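Local coordinates for protein glucokinase (Enterococcus faecalis, PDB 2QM1) that probably phosphorylates glucose with ATP, as a glucokinase of the ROK family, and binds magnesium and zinc ions, at residues 8-19 against 308-319; 68-79 against 108-117. All blocks are in the same frame, centred on the assembly; numbering follows the deposited sequence.

Contact 1 of 2, residues 8-19 against 308-319; sequences IIGIDLGGTTIK and NEAGVIGAASLA
Val312 and Ile8 have the most surface buried where helix 310-318 packs on strand 8-13, a helix-on-sheet contact in the actin-like ATPase fold of ROK proteins. The axes approach to 6.0 Å, and their N-to-C directions differ by 131°. Such closeness depends on Gly10: with no side chain there, its CA lies 3.7 Å from Ala316 N and makes a nearly straight CA-H...O contact with Val312 O. Val312 extends CG2 over the strand to 3.4 Å from Gly10 O, and the same methyl meets the backbone of Lys19 on the neighbouring strand. Ile8 packs against the C-terminal part of the helix. Its CG1 stands between backbone N and carbonyl carbon (chi1 57°), which brings the ethyl branch alongside Ala316, Ile8 CG1 to Ala316 CB 3.9 Å, while Ile8 CB and CG2 lie against Ala319 CB. At the other end, where strands 8-13 and 17-19 form a hairpin resembling the phosphate-1 loop of this superfamily, Asp12 is drawn into polar contacts. Its OD2 forms a salt bridge with Lys19 NZ at 3.3 Å and takes a hydrogen bond from a water at 2.6 Å; that water in turn accepts the backbone N-H of Val312.

Contact 2 of 2, residues 68-79 against 108-117; sequences FVGIGMGTPGSV and LGIPFALDND
Ile71 and Phe112 lie side by side on neighbouring parallel strands, 68-75 and 112-116, of the RNase H-like sheet; the chain between these strands includes helix 100-108, as in a beta-alpha-beta crossover. Backbone bonds alternate from Ile71 N to Pro111 O (2.8 Å) up to Thr75 N to Asp115 O, and a strand angle of 24° records the twist. The bumps gather on the face bearing Ile71, Met73, Phe112 and Leu114. The Phe112 ring, its CG anti to the backbone N (chi1 178°), presents an edge that fills the notch between two neighbours: Ile71 CG2 meets Phe112 CD2 at 3.7 Å, and the selenium of Met73, a selenomethionine here, lies in the ring plane, 5.1 Å from the centroid, a Met-aromatic contact. Ile71 CD1 reaches Leu108 CD2 at 3.8 Å, the side chains crossing at about a right angle. The other face is flat in strand 68-75, where Gly72 and Gly74 sit beside Ala113 and Asp115. Past the bend at Gly77 the chain returns, and Val79 sets CG1 against Leu114 CD2 (3.5 Å in the conformer given) and CG2 on the Asp115-Asn116 peptide, 3.7 Å from Asn116 N. Asn116 is a magnesium ligand, as is Asn119. Asp115 serves as their second shell: its OD1 accepts the side-chain amide of Asn119 and, on its anti lone pair, Asn116 N at 2.6 Å.

From the N terminus, the chain first lays down the hairpin 8-19, whose partner in contact 1 arrives only with segment 308-319, closing a loop of 288 residues. Contact 2 falls within that span: 68-79 meets 108-117 after a much shorter excursion of 28 residues, so the two closures nest and do not cross. They share a sheet, since strand 7-13 neighbours 68-75. Probable hydrogen bonds from Gly72 N to Ile9 O and from Ile11 N to Gly72 O, both 2.8 Å, join the contacts, whose centres lie 9 Å apart. Contact 1 thus sets the late helix on the sheet, while contact 2 adds strand 112-116, one of its two outermost strands within the chain, and leads to the magnesium site.

Contact 1 of 2, residues 8-19 against 308-319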
loop_
_atom_site.group_PDB
_atom_site.type_symbol
_atom_site.label_atom_id
_atom_site.label_comp_id
_atom_site.label_asym_id
_atom_site.label_seq_id
_atom_site.Cartn_x
_atom_site.Cartn_y
_atom_site.Cartn_z
ATOM N N ILE B 8 23.274 -15.173 -13.941
ATOM C CA ILE B 8 22.513 -13.929 -14.093
ATOM C C ILE B 8 23.455 -12.826 -13.575
ATOM O O ILE B 8 24.346 -13.090 -12.751
ATOM C CB ILE B 8 21.143 -13.974 -13.332
ATOM C CG1 ILE B 8 21.392 -14.273 -11.855
ATOM C CG2 ILE B 8 20.234 -15.068 -13.908
ATOM C CD1 ILE B 8 20.182 -14.654 -11.126
ATOM N N ILE B 9 23.308 -11.638 -14.150
ATOM C CA ILE B 9 24.081 -10.471 -13.752
ATOM C C ILE B 9 23.145 -9.486 -13.035
ATOM O O ILE B 9 22.051 -9.176 -13.523
ATOM C CB ILE B 9 24.756 -9.791 -14.986
ATOM C CG1 ILE B 9 25.815 -10.712 -15.605
ATOM C CG2 ILE B 9 25.390 -8.393 -14.564
ATOM C CD1 ILE B 9 26.257 -10.356 -17.048
ATOM N N GLY B 10 23.579 -8.989 -11.882
ATOM C CA GLY B 10 22.856 -7.868 -11.235
ATOM C C GLY B 10 23.689 -6.593 -11.220
ATOM O O GLY B 10 24.890 -6.646 -11.047
ATOM N N ILE B 11 23.039 -5.454 -11.430
ATOM C CA ILE B 11 23.704 -4.153 -11.413
ATOM C C ILE B 11 23.004 -3.317 -10.363
ATOM O O ILE B 11 21.767 -3.205 -10.360
ATOM C CB ILE B 11 23.644 -3.433 -12.772
ATOM C CG1 ILE B 11 24.317 -4.307 -13.849
ATOM C CG2 ILE B 11 24.275 -1.992 -12.652
ATOM C CD1 ILE B 11 23.755 -4.159 -15.346
ATOM N N ASP B 12 23.816 -2.736 -9.489
ATOM C CA ASP B 12 23.348 -1.819 -8.479
ATOM C C ASP B 12 23.941 -0.412 -8.759
ATOM O O ASP B 12 25.049 -0.070 -8.337
ATOM C CB ASP B 12 23.674 -2.409 -7.098
ATOM C CG ASP B 12 23.276 -1.510 -5.965
ATOM O OD1 ASP B 12 22.755 -0.419 -6.249
ATOM O OD2 ASP B 12 23.515 -1.892 -4.782
ATOM N N LEU B 13 23.164 0.387 -9.487
ATOM C CA LEU B 13 23.578 1.719 -9.950
ATOM C C LEU B 13 23.278 2.753 -8.866
ATOM O O LEU B 13 22.108 3.064 -8.624
ATOM C CB LEU B 13 22.818 2.101 -11.251
ATOM C CG LEU B 13 22.911 3.573 -11.711
ATOM C CD1 LEU B 13 24.362 4.041 -11.922
ATOM C CD2 LEU B 13 22.025 3.975 -12.962
ATOM N N GLY B 14 24.322 3.278 -8.212
ATOM C CA GLY B 14 24.138 4.298 -7.164
ATOM C C GLY B 14 24.744 5.641 -7.537
ATOM O O GLY B 14 25.507 5.731 -8.487
ATOM N N GLY B 15 24.423 6.697 -6.791
ATOM C CA GLY B 15 24.927 8.057 -7.146
ATOM C C GLY B 15 26.444 8.224 -7.205
ATOM O O GLY B 15 26.970 9.089 -7.923
ATOM N N THR B 16 27.149 7.381 -6.451
ATOM C CA THR B 16 28.624 7.416 -6.350
ATOM C C THR B 16 29.363 6.213 -6.936
ATOM O O THR B 16 30.471 6.375 -7.492
ATOM C CB THR B 16 29.059 7.450 -4.871
ATOM O OG1 THR B 16 28.023 8.036 -4.078
ATOM C CG2 THR B 16 30.301 8.227 -4.722
ATOM N N THR B 17 28.755 5.027 -6.777
ATOM C CA THR B 17 29.332 3.736 -7.190
ATOM C C THR B 17 28.325 2.908 -7.998
ATOM O O THR B 17 27.122 3.029 -7.787
ATOM C CB THR B 17 29.779 2.851 -5.985
ATOM O OG1 THR B 17 29.810 3.608 -4.762
ATOM C CG2 THR B 17 31.134 2.236 -6.260
ATOM N N ILE B 18 28.821 2.097 -8.938
ATOM C CA ILE B 18 27.970 1.144 -9.656
ATOM C C ILE B 18 28.577 -0.208 -9.306
ATOM O O ILE B 18 29.780 -0.430 -9.535
ATOM C CB ILE B 18 27.989 1.343 -11.226
ATOM C CG1 ILE B 18 27.750 2.821 -11.614
ATOM C CG2 ILE B 18 26.966 0.360 -11.904
ATOM C CD1 ILE B 18 27.910 3.115 -13.142
ATOM N N LYS B 19 27.763 -1.077 -8.713
ATOM C CA LYS B 19 28.224 -2.387 -8.292
ATOM C C LYS B 19 27.609 -3.451 -9.194
ATOM O O LYS B 19 26.463 -3.317 -9.565
ATOM C CB LYS B 19 27.765 -2.656 -6.888
ATOM C CG LYS B 19 28.236 -1.651 -5.900
ATOM C CD LYS B 19 28.314 -2.323 -4.563
ATOM C CE LYS B 19 27.943 -1.404 -3.469
ATOM N NZ LYS B 19 26.464 -1.231 -3.585
ATOM N N ASN B 308 24.562 -4.478 1.999
ATOM C CA ASN B 308 24.524 -3.762 0.743
ATOM C C ASN B 308 24.509 -4.670 -0.487
ATOM O O ASN B 308 24.449 -4.150 -1.618
ATOM C CB ASN B 308 25.594 -2.675 0.655
ATOM C CG ASN B 308 27.031 -3.226 0.632
ATOM O OD1 ASN B 308 27.983 -2.466 0.544
ATOM N ND2 ASN B 308 27.183 -4.514 0.749
ATOM N N GLU B 309 24.588 -5.994 -0.271
ATOM C CA GLU B 309 24.429 -6.967 -1.384
ATOM C C GLU B 309 22.963 -7.134 -1.823
ATOM O O GLU B 309 22.720 -7.662 -2.906
ATOM C CB GLU B 309 25.064 -8.345 -1.078
ATOM C CG GLU B 309 26.577 -8.367 -1.159
ATOM C CD GLU B 309 27.186 -9.772 -1.106
ATOM O OE1 GLU B 309 28.415 -9.899 -1.318
ATOM O OE2 GLU B 309 26.451 -10.745 -0.830
ATOM N N ALA B 310 21.976 -6.685 -1.035
ATOM C CA ALA B 310 20.568 -6.891 -1.478
ATOM C C ALA B 310 20.302 -6.331 -2.849
ATOM O O ALA B 310 19.518 -6.905 -3.603
ATOM C CB ALA B 310 19.519 -6.336 -0.484
ATOM N N GLY B 311 20.928 -5.208 -3.178
ATOM C CA GLY B 311 20.684 -4.558 -4.478
ATOM C C GLY B 311 20.995 -5.411 -5.693
ATOM O O GLY B 311 20.158 -5.569 -6.594
ATOM N N VAL B 312 22.209 -5.945 -5.696
ATOM C CA VAL B 312 22.760 -6.771 -6.757
ATOM C C VAL B 312 22.032 -8.145 -6.859
ATOM O O VAL B 312 21.715 -8.634 -7.960
ATOM C CB VAL B 312 24.333 -6.744 -6.529
ATOM C CG1 VAL B 312 24.921 -7.868 -5.606
ATOM C CG2 VAL B 312 25.081 -6.342 -7.684
ATOM N N ILE B 313 21.677 -8.680 -5.696
ATOM C CA ILE B 313 20.867 -9.882 -5.532
ATOM C C ILE B 313 19.427 -9.698 -6.064
ATOM O O ILE B 313 18.956 -10.487 -6.890
ATOM C CB ILE B 313 20.912 -10.382 -4.034
ATOM C CG1 ILE B 313 22.314 -10.935 -3.685
ATOM C CG2 ILE B 313 19.855 -11.458 -3.787
ATOM C CD1 ILE B 313 22.538 -11.284 -2.177
ATOM N N GLY B 314 18.750 -8.649 -5.618
ATOM C CA GLY B 314 17.418 -8.344 -6.126
ATOM C C GLY B 314 17.412 -8.033 -7.602
ATOM O O GLY B 314 16.503 -8.469 -8.313
ATOM N N ALA B 315 18.407 -7.234 -8.052
ATOM C CA ALA B 315 18.521 -6.867 -9.468
ATOM C C ALA B 315 18.668 -8.100 -10.318
ATOM O O ALA B 315 17.954 -8.283 -11.299
ATOM C CB ALA B 315 19.672 -5.958 -9.698
ATOM N N ALA B 316 19.619 -8.943 -9.926
ATOM C CA ALA B 316 19.775 -10.234 -10.512
ATOM C C ALA B 316 18.454 -10.999 -10.652
ATOM O O ALA B 316 18.224 -11.589 -11.707
ATOM C CB ALA B 316 20.787 -11.056 -9.736
ATOM N N SER B 317 17.615 -11.020 -9.600
ATOM C CA SER B 317 16.330 -11.767 -9.652
ATOM C C SER B 317 15.382 -11.337 -10.795
ATOM O O SER B 317 14.620 -12.136 -11.300
ATOM C CB SER B 317 15.568 -11.697 -8.319
ATOM O OG SER B 317 15.085 -10.388 -8.131
ATOM N N LEU B 318 15.418 -10.079 -11.182
ATOM C CA LEU B 318 14.638 -9.636 -12.331
ATOM C C LEU B 318 15.053 -10.407 -13.579
ATOM O O LEU B 318 14.286 -10.537 -14.495
ATOM C CB LEU B 318 14.910 -8.156 -12.600
ATOM C CG LEU B 318 14.508 -7.029 -11.659
ATOM C CD1 LEU B 318 15.153 -5.689 -12.135
ATOM C CD2 LEU B 318 12.980 -6.958 -11.650
ATOM N N ALA B 319 16.283 -10.896 -13.632
ATOM C CA ALA B 319 16.737 -11.599 -14.829
ATOM C C ALA B 319 16.048 -12.959 -14.991
ATOM O O ALA B 319 15.993 -13.507 -16.100
ATOM C CB ALA B 319 18.200 -11.757 -14.802
HETATM O O HOH W 1 24.256 -4.224 -4.041
#

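Contact 2 of 2, residues 68-79 against 108-117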
loop_
_atom_site.group_PDB
_atom_site.type_symbol
_atom_site.label_atom_id
_atom_site.label_comp_id
_atom_site.label_asym_id
_atom_site.label_seq_id
_atom_site.Cartn_x
_atom_site.Cartn_y
_atom_site.Cartn_z
ATOM N N PHE B 68 24.700 -16.667 -19.776
ATOM C CA PHE B 68 23.960 -15.605 -19.074
ATOM C C PHE B 68 22.484 -15.658 -19.434
ATOM O O PHE B 68 22.139 -15.553 -20.625
ATOM C CB PHE B 68 24.512 -14.195 -19.380
ATOM C CG PHE B 68 25.889 -13.937 -18.794
ATOM C CD1 PHE B 68 26.983 -13.849 -19.617
ATOM C CD2 PHE B 68 26.076 -13.809 -17.423
ATOM C CE1 PHE B 68 28.240 -13.644 -19.091
ATOM C CE2 PHE B 68 27.334 -13.582 -16.904
ATOM C CZ PHE B 68 28.407 -13.491 -17.734
ATOM N N VAL B 69 21.627 -15.844 -18.417
ATOM C CA VAL B 69 20.164 -15.952 -18.635
ATOM C C VAL B 69 19.601 -14.543 -18.848
ATOM O O VAL B 69 18.729 -14.289 -19.717
ATOM C CB VAL B 69 19.471 -16.679 -17.443
ATOM C CG1 VAL B 69 17.934 -16.492 -17.476
ATOM C CG2 VAL B 69 19.891 -18.153 -17.394
ATOM N N GLY B 70 20.137 -13.618 -18.071
ATOM C CA GLY B 70 19.981 -12.192 -18.367
ATOM C C GLY B 70 20.613 -11.239 -17.370
ATOM O O GLY B 70 21.353 -11.647 -16.469
ATOM N N ILE B 71 20.262 -9.965 -17.495
ATOM C CA ILE B 71 20.832 -8.876 -16.633
ATOM C C ILE B 71 19.674 -8.150 -15.975
ATOM O O ILE B 71 18.730 -7.715 -16.662
ATOM C CB ILE B 71 21.615 -7.830 -17.498
ATOM C CG1 ILE B 71 22.830 -8.456 -18.152
ATOM C CG2 ILE B 71 22.137 -6.652 -16.683
ATOM C CD1 ILE B 71 23.241 -7.747 -19.458
ATOM N N GLY B 72 19.744 -7.987 -14.667
ATOM C CA GLY B 72 18.831 -7.105 -13.959
ATOM C C GLY B 72 19.558 -5.884 -13.391
ATOM O O GLY B 72 20.689 -5.979 -12.940
HETATM N N MSE B 73 18.901 -4.733 -13.419
HETATM C CA MSE B 73 19.520 -3.494 -12.883
HETATM C C MSE B 73 18.591 -2.693 -11.959
HETATM O O MSE B 73 17.442 -2.528 -12.268
HETATM C CB MSE B 73 20.015 -2.606 -14.053
HETATM C CG MSE B 73 20.682 -1.284 -13.609
HETATM SE SE MSE B 73 21.329 -0.406 -15.214
HETATM C CE MSE B 73 20.899 1.428 -14.718
ATOM N N GLY B 74 19.103 -2.217 -10.830
ATOM C CA GLY B 74 18.442 -1.234 -10.034
ATOM C C GLY B 74 19.040 0.152 -10.283
ATOM O O GLY B 74 20.243 0.285 -10.435
ATOM N N THR B 75 18.181 1.169 -10.347
ATOM C CA THR B 75 18.593 2.528 -10.669
ATOM C C THR B 75 17.836 3.510 -9.780
ATOM O O THR B 75 16.662 3.282 -9.450
ATOM C CB THR B 75 18.278 2.893 -12.141
ATOM O OG1 THR B 75 18.618 4.279 -12.391
ATOM C CG2 THR B 75 16.812 2.687 -12.422
ATOM N N PRO B 76 18.485 4.622 -9.434
ATOM C CA PRO B 76 17.777 5.736 -8.819
ATOM C C PRO B 76 16.709 6.228 -9.799
ATOM O O PRO B 76 16.851 6.030 -11.014
ATOM C CB PRO B 76 18.863 6.799 -8.661
ATOM C CG PRO B 76 20.130 6.043 -8.676
ATOM C CD PRO B 76 19.904 4.943 -9.645
ATOM N N GLY B 77 15.643 6.830 -9.256
ATOM C CA GLY B 77 14.531 7.416 -10.015
ATOM C C GLY B 77 13.364 6.483 -10.242
ATOM O O GLY B 77 13.303 5.402 -9.674
ATOM N N SER B 78 12.438 6.867 -11.119
ATOM C CA SER B 78 11.283 6.015 -11.309
ATOM C C SER B 78 11.297 5.304 -12.679
ATOM O O SER B 78 11.762 5.832 -13.687
ATOM C CB SER B 78 9.991 6.748 -10.973
ATOM O OG SER B 78 9.239 7.044 -12.107
ATOM N N VAL B 79 10.840 4.065 -12.679
ATOM C CA VAL B 79 11.053 3.223 -13.835
ATOM C C VAL B 79 9.722 2.801 -14.420
ATOM O O VAL B 79 8.875 2.290 -13.705
ATOM C CB VAL B 79 11.947 1.962 -13.462
ATOM C CG1 VAL B 79 12.066 0.976 -14.651
ATOM C CG2 VAL B 79 13.363 2.415 -13.012
ATOM N N LEU B 108 24.560 -5.232 -25.613
ATOM C CA LEU B 108 25.063 -6.427 -24.939
ATOM C C LEU B 108 24.526 -7.723 -25.558
ATOM O O LEU B 108 25.202 -8.744 -25.516
ATOM C CB LEU B 108 24.789 -6.338 -23.430
ATOM C CG LEU B 108 25.956 -6.090 -22.463
ATOM C CD1 LEU B 108 27.288 -5.578 -23.126
ATOM C CD2 LEU B 108 25.607 -5.298 -21.153
ATOM N N GLY B 109 23.340 -7.693 -26.159
ATOM C CA GLY B 109 22.809 -8.919 -26.793
ATOM C C GLY B 109 22.390 -9.989 -25.781
ATOM O O GLY B 109 22.329 -11.204 -26.099
ATOM N N ILE B 110 22.103 -9.542 -24.574
ATOM C CA ILE B 110 21.551 -10.423 -23.561
ATOM C C ILE B 110 20.381 -9.706 -22.871
ATOM O O ILE B 110 20.462 -8.509 -22.598
ATOM C CB ILE B 110 22.639 -10.952 -22.576
ATOM C CG1 ILE B 110 22.423 -10.472 -21.154
ATOM C CG2 ILE B 110 24.050 -10.703 -23.073
ATOM C CD1 ILE B 110 21.929 -11.541 -20.317
ATOM N N PRO B 111 19.290 -10.442 -22.589
ATOM C CA PRO B 111 18.038 -9.806 -22.132
ATOM C C PRO B 111 18.231 -8.999 -20.836
ATOM O O PRO B 111 19.001 -9.402 -19.958
ATOM C CB PRO B 111 17.061 -10.989 -21.950
ATOM C CG PRO B 111 17.913 -12.153 -21.815
ATOM C CD PRO B 111 19.171 -11.909 -22.618
ATOM N N PHE B 112 17.529 -7.871 -20.743
ATOM C CA PHE B 112 17.762 -6.853 -19.714
ATOM C C PHE B 112 16.443 -6.436 -19.068
ATOM O O PHE B 112 15.446 -6.275 -19.770
ATOM C CB PHE B 112 18.478 -5.632 -20.362
ATOM C CG PHE B 112 18.719 -4.501 -19.421
ATOM C CD1 PHE B 112 17.807 -3.471 -19.316
ATOM C CD2 PHE B 112 19.820 -4.516 -18.577
ATOM C CE1 PHE B 112 18.022 -2.437 -18.439
ATOM C CE2 PHE B 112 20.050 -3.467 -17.697
ATOM C CZ PHE B 112 19.142 -2.430 -17.637
ATOM N N ALA B 113 16.447 -6.243 -17.740
ATOM C CA ALA B 113 15.313 -5.724 -17.037
ATOM C C ALA B 113 15.821 -4.716 -16.017
ATOM O O ALA B 113 16.946 -4.811 -15.543
ATOM C CB ALA B 113 14.522 -6.846 -16.338
ATOM N N LEU B 114 15.028 -3.706 -15.709
ATOM C CA LEU B 114 15.498 -2.788 -14.690
ATOM C C LEU B 114 14.370 -2.361 -13.808
ATOM O O LEU B 114 13.194 -2.457 -14.163
ATOM C CB LEU B 114 16.218 -1.560 -15.301
ATOM C CG LEU B 114 15.376 -0.378 -15.805
ATOM C CD1 LEU B 114 16.258 0.633 -16.473
ATOM C CD2 LEU B 114 14.243 -0.809 -16.729
ATOM N N ASP B 115 14.746 -1.861 -12.647
ATOM C CA ASP B 115 13.754 -1.420 -11.676
ATOM C C ASP B 115 14.350 -0.354 -10.779
ATOM O O ASP B 115 15.512 -0.043 -10.880
ATOM C CB ASP B 115 13.083 -2.595 -10.901
ATOM C CG ASP B 115 11.608 -2.293 -10.512
ATOM O OD1 ASP B 115 11.270 -1.142 -10.046
ATOM O OD2 ASP B 115 10.780 -3.209 -10.721
ATOM N N ASN B 116 13.516 0.258 -9.978
ATOM C CA ASN B 116 13.990 1.254 -9.018
ATOM C C ASN B 116 14.944 0.600 -8.001
ATOM O O ASN B 116 14.799 -0.573 -7.685
ATOM C CB ASN B 116 12.794 1.867 -8.328
ATOM C CG ASN B 116 13.175 2.590 -7.097
ATOM O OD1 ASN B 116 13.617 3.736 -7.163
ATOM N ND2 ASN B 116 13.103 1.920 -5.983
ATOM N N ASP B 117 15.881 1.374 -7.460
ATOM C CA ASP B 117 16.950 0.811 -6.645
ATOM C C ASP B 117 16.496 0.198 -5.315
ATOM O O ASP B 117 16.922 -0.899 -4.988
ATOM C CB ASP B 117 18.107 1.805 -6.457
ATOM C CG ASP B 117 17.682 3.126 -5.787
ATOM O OD1 ASP B 117 16.471 3.390 -5.636
ATOM O OD2 ASP B 117 18.591 3.935 -5.453
#